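Local coordinates for protein NADP-dependent glyceraldehyde-3-phosphate dehydrogenase (Bacillus halodurans, PDB 3PRL) that probably oxidises glyceraldehyde 3-phosphate to 3-phosphoglycerate with NADP+, without a phosphorylation step, as a member of the aldehyde dehydrogenase family, at residues N11-R16 / G26-I31; G18-S23 / K197-L202; N52-G57 / I211-T216; E85-I90 / L202-A207. One frame throughout, in Å; residues are numbered along the deposited sequence.

From the N terminus, interaction 1 closes a short loop, joining 11-16 to 26-31 within one small four-stranded sheet. Interaction 2 starts inside that loop, at 18-23, and runs out to helix 192-204, so the two cross along the chain. Interaction 3 opens later, at helix 48-65, and ends on strand 212-214; it crosses interaction 2 but encloses interaction 4, which links the junction of helices 70-86 and 88-98 to the end of helix 192-204. Interactions 2 and 4 also cross, and they share Leu202. Together the four contacts tie the N-terminal sheet and the early helices to helix 192-204 and strand 212-214 of the nucleotide-binding region.

Interaction 1: N11-R16 / G26-I31; sequences NANILR and GERISI
In the small N-terminal sheet, strands 10-16 and 28-32 are not neighbours, because strand 39-44 runs between them; Arg28 on the outer strand reaches across to the backbone of Ala12. The contact is a single arginine gripping one carbonyl oxygen. Arg28 places CG anti to its carbonyl carbon (chi1 -66°), and from CG to NE the chain stays extended, long enough to span the gap. Its guanidinium then closes end-on upon Ala12 O, edge first: NH2 donates at 2.8 Å from Ala12 O, and NH1 of Arg28 donates to the same Ala12 O, also at 2.8 Å. The oxygen lies practically in the guanidinium plane, while the two donors come from one face of the carbonyl, NH2 tilted 22° from its plane and NH1 well above it. Neither bond is straight, since one acceptor must serve both N-H groups.

Asn13 stands beside the grip, with OD1 2.7 Å from NH1 of Arg28 and its amide nearly coplanar with the guanidinium. Over one guanidinium face lies CB of Asn11, whose own OD1 is bonded to Ser42 OG on the intervening strand. Ser42 OG also takes a weak bond from Arg28 NH2, and Glu22 makes a long, weak ion pair with NE. A leucine in place of Arg28 would probably leave Ala12 O without these two donors and Glu22 without its weak ion-pair partner. The guanidinium thus gives N-H groups to a carbonyl of strand 10-16 and, weakly, to a serine of strand 39-44, linking both to strand 28-32, its charge probably balanced in part by Glu22.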
loop_
_atom_site.group_PDB
_atom_site.type_symbol
_atom_site.label_atom_id
_atom_site.label_comp_id
_atom_site.label_asym_id
_atom_site.label_seq_id
_atom_site.Cartn_x
_atom_site.Cartn_y
_atom_site.Cartn_z
ATOM N N ASN D 11 -28.962 31.349 -22.592
ATOM C CA ASN D 11 -28.585 32.362 -21.638
ATOM C C ASN D 11 -28.566 31.733 -20.251
ATOM O O ASN D 11 -29.594 31.624 -19.579
ATOM C CB ASN D 11 -29.524 33.558 -21.760
ATOM C CG ASN D 11 -29.367 34.264 -23.099
ATOM O OD1 ASN D 11 -28.258 34.670 -23.465
ATOM N ND2 ASN D 11 -30.460 34.396 -23.841
ATOM N N ALA D 12 -27.367 31.306 -19.859
ATOM C CA ALA D 12 -27.148 30.473 -18.688
ATOM C C ALA D 12 -27.011 31.273 -17.402
ATOM O O ALA D 12 -26.484 32.392 -17.397
ATOM C CB ALA D 12 -25.914 29.617 -18.893
ATOM N N ASN D 13 -27.492 30.681 -16.315
ATOM C CA ASN D 13 -27.279 31.218 -14.986
ATOM C C ASN D 13 -26.156 30.462 -14.247
ATOM O O ASN D 13 -25.733 29.368 -14.671
ATOM C CB ASN D 13 -28.590 31.222 -14.195
ATOM C CG ASN D 13 -29.420 32.510 -14.411
ATOM O OD1 ASN D 13 -29.175 33.299 -15.338
ATOM N ND2 ASN D 13 -30.409 32.715 -13.542
ATOM N N ILE D 14 -25.657 31.068 -13.170
ATOM C CA ILE D 14 -24.623 30.463 -12.331
ATOM C C ILE D 14 -25.222 29.934 -11.045
ATOM O O ILE D 14 -26.261 30.417 -10.598
ATOM C CB ILE D 14 -23.440 31.447 -12.007
ATOM C CG1 ILE D 14 -23.902 32.681 -11.206
ATOM C CG2 ILE D 14 -22.708 31.857 -13.284
ATOM C CD1 ILE D 14 -23.636 32.586 -9.701
ATOM N N LEU D 15 -24.551 28.939 -10.465
ATOM C CA LEU D 15 -24.952 28.347 -9.204
ATOM C C LEU D 15 -24.203 28.965 -8.039
ATOM O O LEU D 15 -22.968 28.944 -7.993
ATOM C CB LEU D 15 -24.680 26.838 -9.216
ATOM C CG LEU D 15 -25.075 26.017 -7.983
ATOM C CD1 LEU D 15 -26.591 25.963 -7.782
ATOM C CD2 LEU D 15 -24.518 24.615 -8.124
ATOM N N ARG D 16 -24.973 29.509 -7.109
ATOM C CA ARG D 16 -24.492 29.896 -5.797
ATOM C C ARG D 16 -25.482 29.394 -4.739
ATOM O O ARG D 16 -26.689 29.604 -4.871
ATOM C CB ARG D 16 -24.344 31.412 -5.696
ATOM C CG ARG D 16 -23.728 31.861 -4.372
ATOM C CD ARG D 16 -23.626 33.375 -4.229
ATOM N NE ARG D 16 -24.939 34.013 -4.335
ATOM C CZ ARG D 16 -25.324 34.773 -5.350
ATOM N NH1 ARG D 16 -26.546 35.296 -5.351
ATOM N NH2 ARG D 16 -24.493 35.017 -6.357
ATOM N N GLY D 26 -26.205 42.570 -13.308
ATOM C CA GLY D 26 -26.965 42.346 -14.537
ATOM C C GLY D 26 -26.191 42.070 -15.815
ATOM O O GLY D 26 -26.788 41.721 -16.837
ATOM N N GLU D 27 -24.871 42.223 -15.776
ATOM C CA GLU D 27 -24.073 42.045 -16.987
ATOM C C GLU D 27 -23.839 40.586 -17.373
ATOM O O GLU D 27 -23.706 39.705 -16.513
ATOM C CB GLU D 27 -22.758 42.842 -16.951
ATOM C CG GLU D 27 -22.240 43.218 -15.572
ATOM C CD GLU D 27 -21.756 44.661 -15.502
ATOM O OE1 GLU D 27 -21.069 45.015 -14.515
ATOM O OE2 GLU D 27 -22.069 45.453 -16.425
ATOM N N ARG D 28 -23.815 40.357 -18.684
ATOM C CA ARG D 28 -23.526 39.055 -19.264
ATOM C C ARG D 28 -22.363 39.113 -20.255
ATOM O O ARG D 28 -21.921 40.196 -20.661
ATOM C CB ARG D 28 -24.770 38.491 -19.954
ATOM C CG ARG D 28 -25.909 38.169 -19.007
ATOM C CD ARG D 28 -26.971 37.349 -19.684
ATOM N NE ARG D 28 -27.695 36.551 -18.705
ATOM C CZ ARG D 28 -27.355 35.323 -18.332
ATOM N NH1 ARG D 28 -28.080 34.690 -17.420
ATOM N NH2 ARG D 28 -26.286 34.730 -18.856
ATOM N N ILE D 29 -21.868 37.933 -20.625
ATOM C CA ILE D 29 -20.859 37.781 -21.671
ATOM C C ILE D 29 -21.387 36.773 -22.680
ATOM O O ILE D 29 -21.646 35.611 -22.328
ATOM C CB ILE D 29 -19.496 37.266 -21.119
ATOM C CG1 ILE D 29 -19.024 38.128 -19.949
ATOM C CG2 ILE D 29 -18.431 37.212 -22.233
ATOM C CD1 ILE D 29 -17.913 37.492 -19.124
ATOM N N SER D 30 -21.534 37.224 -23.924
ATOM C CA SER D 30 -22.087 36.411 -25.004
ATOM C C SER D 30 -21.050 35.417 -25.487
ATOM O O SER D 30 -19.856 35.740 -25.560
ATOM C CB SER D 30 -22.511 37.285 -26.188
ATOM O OG SER D 30 -23.415 38.299 -25.791
ATOM N N ILE D 31 -21.516 34.223 -25.836
ATOM C CA ILE D 31 -20.639 33.160 -26.317
ATOM C C ILE D 31 -21.025 32.777 -27.733
ATOM O O ILE D 31 -22.210 32.716 -28.059
ATOM C CB ILE D 31 -20.660 31.927 -25.365
ATOM C CG1 ILE D 31 -19.920 32.261 -24.058
ATOM C CG2 ILE D 31 -20.057 30.684 -26.045
ATOM C CD1 ILE D 31 -19.794 31.084 -23.087
#

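Interaction 2: G18-S23 / K197-L202; sequences GEWVES and KMVEAL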
loop_
_atom_site.group_PDB
_atom_site.type_symbol
_atom_site.label_atom_id
_atom_site.label_comp_id
_atom_site.label_asym_id
_atom_site.label_seq_id
_atom_site.Cartn_x
_atom_site.Cartn_y
_atom_site.Cartn_z
ATOM N N GLY D 18 -27.008 26.678 -3.915
ATOM C CA GLY D 18 -28.146 25.827 -4.281
ATOM C C GLY D 18 -29.101 26.433 -5.294
ATOM O O GLY D 18 -29.804 25.703 -6.004
ATOM N N GLU D 19 -29.123 27.762 -5.367
ATOM C CA GLU D 19 -29.995 28.465 -6.314
ATOM C C GLU D 19 -29.276 28.954 -7.563
ATOM O O GLU D 19 -28.231 29.611 -7.481
ATOM C CB GLU D 19 -30.779 29.618 -5.654
ATOM C CG GLU D 19 -30.226 30.158 -4.331
ATOM C CD GLU D 19 -31.198 31.121 -3.652
ATOM O OE1 GLU D 19 -31.245 32.310 -4.050
ATOM O OE2 GLU D 19 -31.914 30.692 -2.719
ATOM N N TRP D 20 -29.846 28.618 -8.717
ATOM C CA TRP D 20 -29.370 29.120 -9.996
ATOM C C TRP D 20 -29.752 30.585 -10.121
ATOM O O TRP D 20 -30.931 30.920 -10.315
ATOM C CB TRP D 20 -29.947 28.289 -11.141
ATOM C CG TRP D 20 -29.385 26.900 -11.143
ATOM C CD1 TRP D 20 -29.945 25.781 -10.590
ATOM C CD2 TRP D 20 -28.123 26.490 -11.684
ATOM N NE1 TRP D 20 -29.120 24.699 -10.775
ATOM C CE2 TRP D 20 -27.995 25.107 -11.439
ATOM C CE3 TRP D 20 -27.097 27.156 -12.367
ATOM C CZ2 TRP D 20 -26.878 24.375 -11.850
ATOM C CZ3 TRP D 20 -25.985 26.422 -12.775
ATOM C CH2 TRP D 20 -25.890 25.047 -12.516
ATOM N N VAL D 21 -28.752 31.451 -9.985
ATOM C CA VAL D 21 -28.973 32.895 -9.926
ATOM C C VAL D 21 -28.260 33.618 -11.059
ATOM O O VAL D 21 -27.540 33.006 -11.845
ATOM C CB VAL D 21 -28.560 33.511 -8.538
ATOM C CG1 VAL D 21 -29.407 32.938 -7.408
ATOM C CG2 VAL D 21 -27.072 33.301 -8.247
ATOM N N GLU D 22 -28.471 34.926 -11.125
ATOM C CA GLU D 22 -27.839 35.770 -12.116
ATOM C C GLU D 22 -27.048 36.860 -11.406
ATOM O O GLU D 22 -27.233 37.094 -10.206
ATOM C CB GLU D 22 -28.901 36.395 -13.034
ATOM C CG GLU D 22 -28.449 36.569 -14.472
ATOM C CD GLU D 22 -29.152 37.711 -15.188
ATOM O OE1 GLU D 22 -30.375 37.901 -14.986
ATOM O OE2 GLU D 22 -28.473 38.420 -15.964
ATOM N N SER D 23 -26.154 37.514 -12.145
ATOM C CA SER D 23 -25.457 38.695 -11.649
ATOM C C SER D 23 -26.488 39.750 -11.235
ATOM O O SER D 23 -27.424 40.042 -11.987
ATOM C CB SER D 23 -24.543 39.262 -12.739
ATOM O OG SER D 23 -23.332 39.754 -12.191
ATOM N N LYS D 197 -23.861 23.347 -17.983
ATOM C CA LYS D 197 -24.686 22.157 -18.224
ATOM C C LYS D 197 -24.161 20.938 -17.476
ATOM O O LYS D 197 -24.942 20.151 -16.961
ATOM C CB LYS D 197 -24.815 21.832 -19.724
ATOM C CG LYS D 197 -25.787 22.712 -20.486
ATOM C CD LYS D 197 -27.227 22.434 -20.087
ATOM C CE LYS D 197 -28.186 23.453 -20.673
ATOM N NZ LYS D 197 -29.502 23.366 -19.995
ATOM N N MET D 198 -22.843 20.783 -17.412
ATOM C CA MET D 198 -22.270 19.712 -16.593
ATOM C C MET D 198 -22.684 19.853 -15.131
ATOM O O MET D 198 -23.105 18.863 -14.501
ATOM C CB MET D 198 -20.753 19.651 -16.712
ATOM C CG MET D 198 -20.113 18.625 -15.792
ATOM S SD MET D 198 -18.371 18.928 -15.550
ATOM C CE MET D 198 -18.418 20.467 -14.616
ATOM N N VAL D 199 -22.566 21.072 -14.597
ATOM C CA VAL D 199 -22.875 21.350 -13.178
ATOM C C VAL D 199 -24.349 21.175 -12.868
ATOM O O VAL D 199 -24.718 20.710 -11.785
ATOM C CB VAL D 199 -22.390 22.745 -12.741
ATOM C CG1 VAL D 199 -23.117 23.238 -11.476
ATOM C CG2 VAL D 199 -20.901 22.709 -12.495
ATOM N N GLU D 200 -25.192 21.554 -13.823
ATOM C CA GLU D 200 -26.630 21.344 -13.731
ATOM C C GLU D 200 -26.996 19.901 -13.382
ATOM O O GLU D 200 -27.840 19.659 -12.514
ATOM C CB GLU D 200 -27.286 21.717 -15.051
ATOM C CG GLU D 200 -27.485 23.209 -15.239
ATOM C CD GLU D 200 -28.424 23.530 -16.381
ATOM O OE1 GLU D 200 -29.403 22.777 -16.593
ATOM O OE2 GLU D 200 -28.170 24.540 -17.064
ATOM N N ALA D 201 -26.372 18.962 -14.093
ATOM C CA ALA D 201 -26.551 17.531 -13.842
ATOM C C ALA D 201 -26.167 17.149 -12.414
ATOM O O ALA D 201 -26.775 16.266 -11.837
ATOM C CB ALA D 201 -25.761 16.696 -14.864
ATOM N N LEU D 202 -25.177 17.833 -11.842
ATOM C CA LEU D 202 -24.738 17.576 -10.453
ATOM C C LEU D 202 -25.790 18.069 -9.461
ATOM O O LEU D 202 -26.068 17.423 -8.441
ATOM C CB LEU D 202 -23.404 18.281 -10.180
ATOM C CG LEU D 202 -22.398 17.732 -9.161
ATOM C CD1 LEU D 202 -21.095 18.485 -9.310
ATOM C CD2 LEU D 202 -22.881 17.824 -7.738
#
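Trp20 projects from strand 19-21, an outermost strand of the N-terminal sheet, onto helix 192-204, the helix of a beta-alpha-beta crossover in the Rossmann-like nucleotide-binding domain. The indole approaches the helix with the far end of its six-membered ring, and the two helix side chains it meets run at a slant to it. With CG anti to its carbonyl carbon (chi1 -68°), Trp20 swings this end out to the helix. There CH2 of Trp20 lies 3.5 Å from CG1 of Val199, the methyl that stands anti to the valine's backbone N. The neighbouring ring carbon, CZ2 of Trp20, touches the next residue, 3.6 Å from CA of Glu200.

Glu200 takes part through its aliphatic portion. Its carboxylate plane is turned 67° from the indole, and the charged end continues to Lys197 one turn earlier, where OE2 of Glu200 and NZ of Lys197 form a salt bridge of 3.4 Å with weak hydrogen bonding. This contact is therefore apolar in character. An alanine at the Trp20 position would probably open a gap beside Val199 and the stem of Glu200, leaving that stem freer to turn. Another side of the helix packs on helix 70-86, where Ala201 touches Trp80 and Leu84. Glu200 also leans on Phe10, while its CG methylene sits 3.6 Å from CZ2 of Trp20.

Interaction 3: N52-G57 / I211-T216; sequences NDAIQG and IIQVVT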
loop_
_atom_site.group_PDB
_atom_site.type_symbol
_atom_site.label_atom_id
_atom_site.label_comp_id
_atom_site.label_asym_id
_atom_site.label_seq_id
_atom_site.Cartn_x
_atom_site.Cartn_y
_atom_site.Cartn_z
ATOM N N ASN D 52 -16.720 36.533 -3.553
ATOM C CA ASN D 52 -16.564 36.289 -2.118
ATOM C C ASN D 52 -17.750 35.486 -1.605
ATOM O O ASN D 52 -17.586 34.510 -0.897
ATOM C CB ASN D 52 -16.458 37.606 -1.337
ATOM C CG ASN D 52 -15.391 38.536 -1.890
ATOM O OD1 ASN D 52 -14.324 38.091 -2.300
ATOM N ND2 ASN D 52 -15.679 39.840 -1.904
ATOM N N ASP D 53 -18.950 35.890 -2.003
ATOM C CA ASP D 53 -20.164 35.206 -1.582
ATOM C C ASP D 53 -20.151 33.724 -1.898
ATOM O O ASP D 53 -20.557 32.917 -1.074
ATOM C CB ASP D 53 -21.402 35.885 -2.163
ATOM C CG ASP D 53 -21.871 37.062 -1.314
ATOM O OD1 ASP D 53 -21.162 37.426 -0.351
ATOM O OD2 ASP D 53 -22.954 37.615 -1.605
ATOM N N ALA D 54 -19.669 33.378 -3.084
ATOM C CA ALA D 54 -19.497 31.988 -3.482
ATOM C C ALA D 54 -18.465 31.284 -2.607
ATOM O O ALA D 54 -18.684 30.153 -2.184
ATOM C CB ALA D 54 -19.092 31.905 -4.938
ATOM N N ILE D 55 -17.350 31.957 -2.329
ATOM C CA ILE D 55 -16.300 31.376 -1.482
ATOM C C ILE D 55 -16.770 31.113 -0.046
ATOM O O ILE D 55 -16.349 30.130 0.577
ATOM C CB ILE D 55 -14.994 32.212 -1.508
ATOM C CG1 ILE D 55 -14.347 32.092 -2.890
ATOM C CG2 ILE D 55 -14.007 31.736 -0.438
ATOM C CD1 ILE D 55 -13.078 32.899 -3.072
ATOM N N GLN D 56 -17.643 31.978 0.474
ATOM C CA GLN D 56 -18.157 31.803 1.829
ATOM C C GLN D 56 -19.169 30.686 1.918
ATOM O O GLN D 56 -19.157 29.913 2.882
ATOM C CB GLN D 56 -18.748 33.096 2.402
ATOM C CG GLN D 56 -17.797 33.868 3.306
ATOM C CD GLN D 56 -16.948 32.965 4.190
ATOM O OE1 GLN D 56 -15.784 32.695 3.876
ATOM N NE2 GLN D 56 -17.531 32.483 5.295
ATOM N N GLY D 57 -20.046 30.605 0.918
ATOM C CA GLY D 57 -21.050 29.554 0.865
ATOM C C GLY D 57 -20.396 28.183 0.849
ATOM O O GLY D 57 -20.889 27.242 1.468
ATOM N N ILE D 211 -21.820 23.170 -1.875
ATOM C CA ILE D 211 -20.730 22.211 -2.179
ATOM C C ILE D 211 -20.038 22.484 -3.505
ATOM O O ILE D 211 -18.811 22.338 -3.625
ATOM C CB ILE D 211 -21.256 20.752 -2.190
ATOM C CG1 ILE D 211 -22.040 20.458 -0.917
ATOM C CG2 ILE D 211 -20.109 19.746 -2.373
ATOM C CD1 ILE D 211 -21.341 20.894 0.348
ATOM N N ILE D 212 -20.854 22.858 -4.491
ATOM C CA ILE D 212 -20.414 23.337 -5.788
ATOM C C ILE D 212 -20.980 24.742 -6.035
ATOM O O ILE D 212 -22.197 24.961 -5.962
ATOM C CB ILE D 212 -20.821 22.350 -6.939
ATOM C CG1 ILE D 212 -20.374 22.868 -8.325
ATOM C CG2 ILE D 212 -22.323 22.040 -6.913
ATOM C CD1 ILE D 212 -18.867 22.760 -8.571
ATOM N N GLN D 213 -20.073 25.683 -6.291
ATOM C CA GLN D 213 -20.415 27.035 -6.733
ATOM C C GLN D 213 -19.758 27.271 -8.092
ATOM O O GLN D 213 -18.612 26.857 -8.309
ATOM C CB GLN D 213 -19.919 28.070 -5.721
ATOM C CG GLN D 213 -20.186 27.694 -4.256
ATOM C CD GLN D 213 -21.599 28.008 -3.800
ATOM O OE1 GLN D 213 -22.589 27.619 -4.444
ATOM N NE2 GLN D 213 -21.706 28.725 -2.681
ATOM N N VAL D 214 -20.492 27.902 -9.012
ATOM C CA VAL D 214 -19.926 28.258 -10.323
ATOM C C VAL D 214 -19.643 29.750 -10.365
ATOM O O VAL D 214 -20.525 30.564 -10.116
ATOM C CB VAL D 214 -20.851 27.885 -11.512
ATOM C CG1 VAL D 214 -20.140 28.137 -12.856
ATOM C CG2 VAL D 214 -21.322 26.438 -11.404
ATOM N N VAL D 215 -18.393 30.106 -10.634
ATOM C CA VAL D 215 -18.041 31.505 -10.778
ATOM C C VAL D 215 -17.698 31.754 -12.226
ATOM O O VAL D 215 -16.845 31.092 -12.782
ATOM C CB VAL D 215 -16.901 31.952 -9.818
ATOM C CG1 VAL D 215 -17.422 32.007 -8.372
ATOM C CG2 VAL D 215 -15.665 31.035 -9.924
ATOM N N THR D 216 -18.408 32.692 -12.847
ATOM C CA THR D 216 -18.092 33.106 -14.195
ATOM C C THR D 216 -17.863 34.609 -14.222
ATOM O O THR D 216 -18.411 35.356 -13.415
ATOM C CB THR D 216 -19.190 32.705 -15.217
ATOM O OG1 THR D 216 -20.455 33.217 -14.787
ATOM C CG2 THR D 216 -19.268 31.183 -15.366
#
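Ala54 of helix 48-65 packs directly against Gln213 and Val215, where strand 212-214, the second strand of a beta-alpha-beta crossover in the Rossmann-like nucleotide-binding domain, runs against the helix. The two CB atoms of Ala54 and Gln213 are 4.0 Å apart, and CG1 of Val215 comes within 3.8 Å of the same Ala54 methyl. Gln213 and Val215, two apart along the extended chain, both point toward the helix, and the small alanine lets helix and strand come close.

Gln213 bends sharply at its second torsion (chi2 -81°), folding the amide back alongside the helix. NE2 of Gln213 then gives a weak hydrogen bond to Ala54 O, 3.4 Å long with an N-H...O angle of 150°.

The outer shell fixes this amide: its stronger partner is the backbone N of Asn17, which bonds to OE1, so the glutamine joins the helix to the chain just after strand 10-16. On the sheet side, Ile211, Gln213 and Val215 are held by backbone bonds to Val183 and Phe185 of strand 182-186, and Val214 pairs with Leu15. Val215 also packs on Lys186, an NADP+-binding residue, so the contact probably backs onto the cofactor site. A turn beyond Ala54, Gly57 packs its CA 3.7 Å from NE2 of Gln213, where a CB would clash.

Interaction 4: E85-I90 / L202-A207; sequences EERKEI and LADAGA
Arg87, at the junction between helices 70-86 and 88-98, holds Asp204 in a surface salt bridge near the C-terminal end of helix 192-204, which closes in a Schellman motif. The chain of Arg87 is extended from CG to NE, and its guanidinium arrives end-on with two nitrogens on a single carboxylate oxygen. NH1 of Arg87 donates to OD2 of Asp204 at 3.2 Å, and NH2 of Arg87 to the same OD2 of Asp204 at 3.3 Å. These are fairly long bonds, each somewhat bent, as might be expected when two N-H groups share one acceptor.

OD2 lies close to the guanidinium plane, but the carboxylate is turned 73° against it, so the two groups do not form the flat pairing in which each nitrogen takes its own oxygen. Both donors come to the anti side of OD2, away from OD1; NH2 uses the anti lone pair, whereas NH1 stands 27° out of the carboxylate plane. The opposite charges probably steady one another at this exposed spot.

Other charged groups have partners of their own. Arg87 is the N-cap residue of helix 88-98, and just beyond it NZ of Lys88 makes a salt bridge with Glu89, 2.7 Å from OE2 of Glu89. Glu85 forms a salt bridge with Arg118 of helix 103-124. On the other side, the Schellman motif has Gly206 at positive phi. Two backbone bonds turn back into the last turn: Gly206 N lies 3.0 Å from Ala203 O, and Ala207 N 3.2 Å from Leu202 O.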
loop_
_atom_site.group_PDB
_atom_site.type_symbol
_atom_site.label_atom_id
_atom_site.label_comp_id
_atom_site.label_asym_id
_atom_site.label_seq_id
_atom_site.Cartn_x
_atom_site.Cartn_y
_atom_site.Cartn_z
ATOM N N GLU D 85 -24.186 10.756 -18.567
ATOM C CA GLU D 85 -24.318 9.697 -19.568
ATOM C C GLU D 85 -25.673 9.752 -20.277
ATOM O O GLU D 85 -25.747 9.689 -21.507
ATOM C CB GLU D 85 -24.152 8.367 -18.854
ATOM C CG GLU D 85 -24.234 7.125 -19.688
ATOM C CD GLU D 85 -23.744 5.944 -18.881
ATOM O OE1 GLU D 85 -24.594 5.201 -18.340
ATOM O OE2 GLU D 85 -22.513 5.799 -18.735
ATOM N N GLU D 86 -26.731 9.866 -19.475
ATOM C CA GLU D 86 -28.087 10.115 -19.943
ATOM C C GLU D 86 -28.169 11.315 -20.896
ATOM O O GLU D 86 -28.901 11.272 -21.890
ATOM C CB GLU D 86 -29.010 10.320 -18.731
ATOM C CG GLU D 86 -30.465 10.597 -19.064
ATOM C CD GLU D 86 -31.363 10.633 -17.835
ATOM O OE1 GLU D 86 -31.246 9.734 -16.969
ATOM O OE2 GLU D 86 -32.199 11.561 -17.747
ATOM N N ARG D 87 -27.426 12.379 -20.594
ATOM C CA ARG D 87 -27.446 13.595 -21.420
ATOM C C ARG D 87 -26.259 13.667 -22.389
ATOM O O ARG D 87 -25.809 14.759 -22.768
ATOM C CB ARG D 87 -27.538 14.850 -20.536
ATOM C CG ARG D 87 -28.825 14.895 -19.718
ATOM C CD ARG D 87 -28.772 15.857 -18.543
ATOM N NE ARG D 87 -29.937 15.687 -17.668
ATOM C CZ ARG D 87 -30.192 16.421 -16.589
ATOM N NH1 ARG D 87 -29.377 17.400 -16.228
ATOM N NH2 ARG D 87 -31.279 16.177 -15.872
ATOM N N LYS D 88 -25.767 12.489 -22.781
ATOM C CA LYS D 88 -24.722 12.338 -23.799
ATOM C C LYS D 88 -24.883 13.356 -24.923
ATOM O O LYS D 88 -23.975 14.135 -25.217
ATOM C CB LYS D 88 -24.802 10.936 -24.427
ATOM C CG LYS D 88 -23.747 9.947 -23.991
ATOM C CD LYS D 88 -23.585 8.781 -24.996
ATOM C CE LYS D 88 -24.741 7.782 -24.971
ATOM N NZ LYS D 88 -25.923 8.226 -25.791
ATOM N N GLU D 89 -26.069 13.328 -25.524
ATOM C CA GLU D 89 -26.350 13.973 -26.793
ATOM C C GLU D 89 -26.560 15.469 -26.652
ATOM O O GLU D 89 -26.148 16.237 -27.516
ATOM C CB GLU D 89 -27.586 13.328 -27.439
ATOM C CG GLU D 89 -27.299 12.050 -28.232
ATOM C CD GLU D 89 -26.918 10.854 -27.365
ATOM O OE1 GLU D 89 -27.623 10.567 -26.372
ATOM O OE2 GLU D 89 -25.912 10.183 -27.686
ATOM N N ILE D 90 -27.215 15.870 -25.569
ATOM C CA ILE D 90 -27.504 17.274 -25.295
ATOM C C ILE D 90 -26.207 18.004 -24.949
ATOM O O ILE D 90 -25.850 18.992 -25.576
ATOM C CB ILE D 90 -28.517 17.418 -24.132
ATOM C CG1 ILE D 90 -29.871 16.792 -24.521
ATOM C CG2 ILE D 90 -28.635 18.898 -23.691
ATOM C CD1 ILE D 90 -30.811 16.500 -23.356
ATOM N N LEU D 202 -25.177 17.833 -11.842
ATOM C CA LEU D 202 -24.738 17.576 -10.453
ATOM C C LEU D 202 -25.790 18.069 -9.461
ATOM O O LEU D 202 -26.068 17.423 -8.441
ATOM C CB LEU D 202 -23.404 18.281 -10.180
ATOM C CG LEU D 202 -22.398 17.732 -9.161
ATOM C CD1 LEU D 202 -21.095 18.485 -9.310
ATOM C CD2 LEU D 202 -22.881 17.824 -7.738
ATOM N N ALA D 203 -26.350 19.234 -9.770
ATOM C CA ALA D 203 -27.458 19.819 -9.025
ATOM C C ALA D 203 -28.700 18.935 -9.090
ATOM O O ALA D 203 -29.328 18.677 -8.067
ATOM C CB ALA D 203 -27.773 21.222 -9.570
ATOM N N ASP D 204 -29.041 18.474 -10.295
ATOM C CA ASP D 204 -30.219 17.620 -10.516
ATOM C C ASP D 204 -29.999 16.230 -9.895
ATOM O O ASP D 204 -30.946 15.465 -9.695
ATOM C CB ASP D 204 -30.548 17.485 -12.019
ATOM C CG ASP D 204 -30.966 18.818 -12.687
ATOM O OD1 ASP D 204 -31.191 19.841 -11.993
ATOM O OD2 ASP D 204 -31.069 18.836 -13.938
ATOM N N ALA D 205 -28.738 15.920 -9.606
ATOM C CA ALA D 205 -28.347 14.667 -8.960
ATOM C C ALA D 205 -28.514 14.752 -7.451
ATOM O O ALA D 205 -28.404 13.739 -6.748
ATOM C CB ALA D 205 -26.899 14.322 -9.315
ATOM N N GLY D 206 -28.772 15.960 -6.959
ATOM C CA GLY D 206 -28.981 16.183 -5.526
ATOM C C GLY D 206 -27.798 16.749 -4.751
ATOM O O GLY D 206 -27.669 16.490 -3.561
ATOM N N ALA D 207 -26.936 17.527 -5.399
ATOM C CA ALA D 207 -25.840 18.182 -4.677
ATOM C C ALA D 207 -26.407 19.108 -3.602
ATOM O O ALA D 207 -27.250 19.952 -3.906
ATOM C CB ALA D 207 -24.966 18.966 -5.624
#